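RNA silencing suppressor p19 (Carnation Italian ringspot virus, PDB 6BJV) suppresses RNA silencing in plants by binding short interfering RNAs with high affinity and selecting them, like a molecular caliper, by the length of their duplex. Local coordinates at residues Q6-R11 against F65-F70. Sequence-based numbering, arbitrary orientation.
Sequences QGNDTR and FGKVVF. With nucleotides of chain C.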
loop_
_atom_site.group_PDB
_atom_site.type_symbol
_atom_site.label_atom_id
_atom_site.label_comp_id
_atom_site.label_asym_id
_atom_site.label_seq_id
_atom_site.Cartn_x
_atom_site.Cartn_y
_atom_site.Cartn_z
ATOM N N GLN A 6 -20.643 0.761 -23.164
ATOM C CA GLN A 6 -20.321 1.904 -22.314
ATOM C C GLN A 6 -19.239 1.486 -21.327
ATOM O O GLN A 6 -19.512 0.768 -20.359
ATOM C CB GLN A 6 -21.565 2.405 -21.587
ATOM C CG GLN A 6 -22.674 2.916 -22.497
ATOM C CD GLN A 6 -23.585 1.809 -22.995
ATOM O OE1 GLN A 6 -23.480 0.661 -22.563
ATOM N NE2 GLN A 6 -24.488 2.152 -23.907
ATOM N N GLY A 7 -18.007 1.940 -21.564
ATOM C CA GLY A 7 -16.897 1.527 -20.721
ATOM C C GLY A 7 -17.032 1.974 -19.279
ATOM O O GLY A 7 -16.591 1.273 -18.365
ATOM N N ASN A 8 -17.634 3.140 -19.052
ATOM C CA ASN A 8 -17.777 3.682 -17.707
ATOM C C ASN A 8 -19.029 3.195 -16.992
ATOM O O ASN A 8 -19.128 3.366 -15.773
ATOM C CB ASN A 8 -17.791 5.214 -17.755
ATOM C CG ASN A 8 -16.445 5.797 -18.136
ATOM O OD1 ASN A 8 -15.400 5.210 -17.855
ATOM N ND2 ASN A 8 -16.464 6.961 -18.775
ATOM N N ASP A 9 -19.983 2.598 -17.710
ATOM C CA ASP A 9 -21.216 2.162 -17.064
ATOM C C ASP A 9 -20.995 0.923 -16.204
ATOM O O ASP A 9 -21.699 0.733 -15.206
ATOM C CB ASP A 9 -22.298 1.903 -18.113
ATOM C CG ASP A 9 -22.820 3.185 -18.744
ATOM O OD1 ASP A 9 -22.445 4.281 -18.275
ATOM O OD2 ASP A 9 -23.617 3.095 -19.702
ATOM N N THR A 10 -20.030 0.073 -16.564
ATOM C CA THR A 10 -19.700 -1.058 -15.702
ATOM C C THR A 10 -19.034 -0.584 -14.416
ATOM O O THR A 10 -19.275 -1.144 -13.339
ATOM C CB THR A 10 -18.801 -2.049 -16.445
ATOM O OG1 THR A 10 -18.543 -3.187 -15.612
ATOM C CG2 THR A 10 -17.481 -1.406 -16.840
ATOM N N ARG A 11 -18.192 0.446 -14.508
ATOM C CA ARG A 11 -17.666 1.087 -13.307
ATOM C C ARG A 11 -18.799 1.648 -12.461
ATOM O O ARG A 11 -18.766 1.571 -11.227
ATOM C CB ARG A 11 -16.688 2.194 -13.701
ATOM C CG ARG A 11 -16.340 3.187 -12.593
ATOM C CD ARG A 11 -15.388 4.250 -13.114
ATOM N NE ARG A 11 -15.048 5.240 -12.099
ATOM C CZ ARG A 11 -14.111 5.074 -11.170
ATOM N NH1 ARG A 11 -13.415 3.946 -11.114
ATOM N NH2 ARG A 11 -13.875 6.038 -10.291
ATOM N N PHE A 65 -10.145 -3.376 -10.343
ATOM C CA PHE A 65 -9.682 -4.048 -11.555
ATOM C C PHE A 65 -9.847 -3.047 -12.690
ATOM O O PHE A 65 -10.938 -2.901 -13.250
ATOM C CB PHE A 65 -10.461 -5.332 -11.814
ATOM C CG PHE A 65 -10.623 -6.196 -10.600
ATOM C CD1 PHE A 65 -9.574 -6.971 -10.137
ATOM C CD2 PHE A 65 -11.830 -6.235 -9.922
ATOM C CE1 PHE A 65 -9.728 -7.766 -9.019
ATOM C CE2 PHE A 65 -11.988 -7.026 -8.808
ATOM C CZ PHE A 65 -10.938 -7.792 -8.355
ATOM N N GLY A 66 -8.763 -2.356 -13.028
ATOM C CA GLY A 66 -8.894 -1.199 -13.890
ATOM C C GLY A 66 -9.709 -0.131 -13.190
ATOM O O GLY A 66 -9.515 0.156 -12.003
ATOM N N LYS A 67 -10.649 0.456 -13.923
ATOM C CA LYS A 67 -11.548 1.453 -13.361
ATOM C C LYS A 67 -12.818 0.838 -12.779
ATOM O O LYS A 67 -13.779 1.566 -12.514
ATOM C CB LYS A 67 -11.911 2.496 -14.423
ATOM C CG LYS A 67 -12.400 1.919 -15.739
ATOM C CD LYS A 67 -12.988 3.003 -16.626
ATOM C CE LYS A 67 -13.005 2.584 -18.087
ATOM N NZ LYS A 67 -11.632 2.521 -18.667
ATOM N N VAL A 68 -12.838 -0.475 -12.568
ATOM C CA VAL A 68 -13.985 -1.176 -12.001
ATOM C C VAL A 68 -13.670 -1.407 -10.526
ATOM O O VAL A 68 -12.972 -2.360 -10.167
ATOM C CB VAL A 68 -14.265 -2.489 -12.737
ATOM C CG1 VAL A 68 -15.561 -3.112 -12.242
ATOM C CG2 VAL A 68 -14.319 -2.258 -14.243
ATOM N N VAL A 69 -14.196 -0.540 -9.663
ATOM C CA VAL A 69 -13.793 -0.470 -8.263
ATOM C C VAL A 69 -14.943 -0.941 -7.384
ATOM O O VAL A 69 -16.084 -0.491 -7.547
ATOM C CB VAL A 69 -13.361 0.956 -7.883
ATOM C CG1 VAL A 69 -12.941 1.023 -6.419
ATOM C CG2 VAL A 69 -12.223 1.421 -8.792
ATOM N N PHE A 70 -14.636 -1.840 -6.453
ATOM C CA PHE A 70 -15.573 -2.307 -5.443
ATOM C C PHE A 70 -15.095 -1.858 -4.067
ATOM O O PHE A 70 -13.895 -1.683 -3.839
ATOM C CB PHE A 70 -15.702 -3.832 -5.468
ATOM C CG PHE A 70 -16.172 -4.385 -6.783
ATOM C CD1 PHE A 70 -15.277 -4.594 -7.820
ATOM C CD2 PHE A 70 -17.504 -4.709 -6.978
ATOM C CE1 PHE A 70 -15.707 -5.111 -9.031
ATOM C CE2 PHE A 70 -17.938 -5.223 -8.184
ATOM C CZ PHE A 70 -17.038 -5.425 -9.212
ATOM P P U C 10 -10.817 5.554 -8.793
ATOM O OP1 U C 10 -12.152 5.025 -8.421
ATOM O OP2 U C 10 -10.627 7.021 -8.912
ATOM O "O5'" U C 10 -9.748 4.996 -7.754
ATOM C "C5'" U C 10 -9.555 3.598 -7.591
ATOM C "C4'" U C 10 -8.256 3.300 -6.889
ATOM O "O4'" U C 10 -7.141 3.743 -7.708
ATOM C "C3'" U C 10 -8.041 4.008 -5.561
ATOM O "O3'" U C 10 -8.710 3.383 -4.481
ATOM C "C2'" U C 10 -6.526 4.007 -5.431
ATOM O "O2'" U C 10 -6.045 2.740 -5.006
ATOM C "C1'" U C 10 -6.101 4.223 -6.882
ATOM N N1 U C 10 -5.867 5.650 -7.198
ATOM C C2 U C 10 -4.713 6.231 -6.716
ATOM O O2 U C 10 -3.899 5.628 -6.038
ATOM N N3 U C 10 -4.551 7.550 -7.053
ATOM C C4 U C 10 -5.405 8.325 -7.810
ATOM O O4 U C 10 -5.114 9.501 -8.027
ATOM C C5 U C 10 -6.578 7.650 -8.277
ATOM C C6 U C 10 -6.760 6.364 -7.962
ATOM P P U C 9 -11.232 7.277 -15.287
ATOM O OP1 U C 9 -12.336 6.309 -15.063
ATOM O OP2 U C 9 -11.524 8.733 -15.269
ATOM O "O5'" U C 9 -10.094 6.999 -14.211
ATOM C "C5'" U C 9 -10.413 6.652 -12.874
ATOM C "C4'" U C 9 -9.607 5.464 -12.421
ATOM O "O4'" U C 9 -8.297 5.490 -13.045
ATOM C "C3'" U C 9 -9.310 5.396 -10.932
ATOM O "O3'" U C 9 -10.388 4.870 -10.182
ATOM C "C2'" U C 9 -8.050 4.544 -10.885
ATOM O "O2'" U C 9 -8.357 3.164 -11.023
ATOM C "C1'" U C 9 -7.323 5.010 -12.145
ATOM N N1 U C 9 -6.367 6.105 -11.872
ATOM C C2 U C 9 -5.235 5.814 -11.140
ATOM O O2 U C 9 -4.994 4.703 -10.702
ATOM N N3 U C 9 -4.400 6.883 -10.937
ATOM C C4 U C 9 -4.576 8.176 -11.385
ATOM O O4 U C 9 -3.726 9.026 -11.119
ATOM C C5 U C 9 -5.771 8.394 -12.139
ATOM C C6 U C 9 -6.602 7.372 -12.351
HETATM O O HOH W 1 -16.008 1.322 -9.599
#
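Three acceptors draw on NH1 of Arg-11, which gives its straightest bond to the backbone O of Lys-67, 2.8 Å away with an N-H...O angle of 162°. That oxygen lies near the guanidinium plane, although the nitrogen itself sits 39° out of the carbonyl plane. The other two bonds, to O3' of U9 and OP1 of U10 in chain C, are weak. NH2 makes a sound bond to OP1 of U10 at 2.7 Å, so the carbonyl and the phosphate oxygen together fix the rotation of the group. With CG anti to the backbone N (chi1 165°) and the chain extended to NE, the side chain runs from helix 7-16 past the Lys-67 carbonyl to the RNA backbone. Here the N-terminal helix meets the type II' hairpin turn Phe-65 to Val-68, which leads into edge strand 68-75 of the p19 sheet. CG2 of Val-69 touches both NH1 and OP1 of U10, at 3.6 Å each. Lys-67 crosses Asn-8 at about a right angle, its CD 3.5 Å from Asn-8 OD1. CG2 of Thr-10 meets CG2 of Val-68, and a water accepts from Val-69 N while donating to Arg-11 O at 3.2 Å.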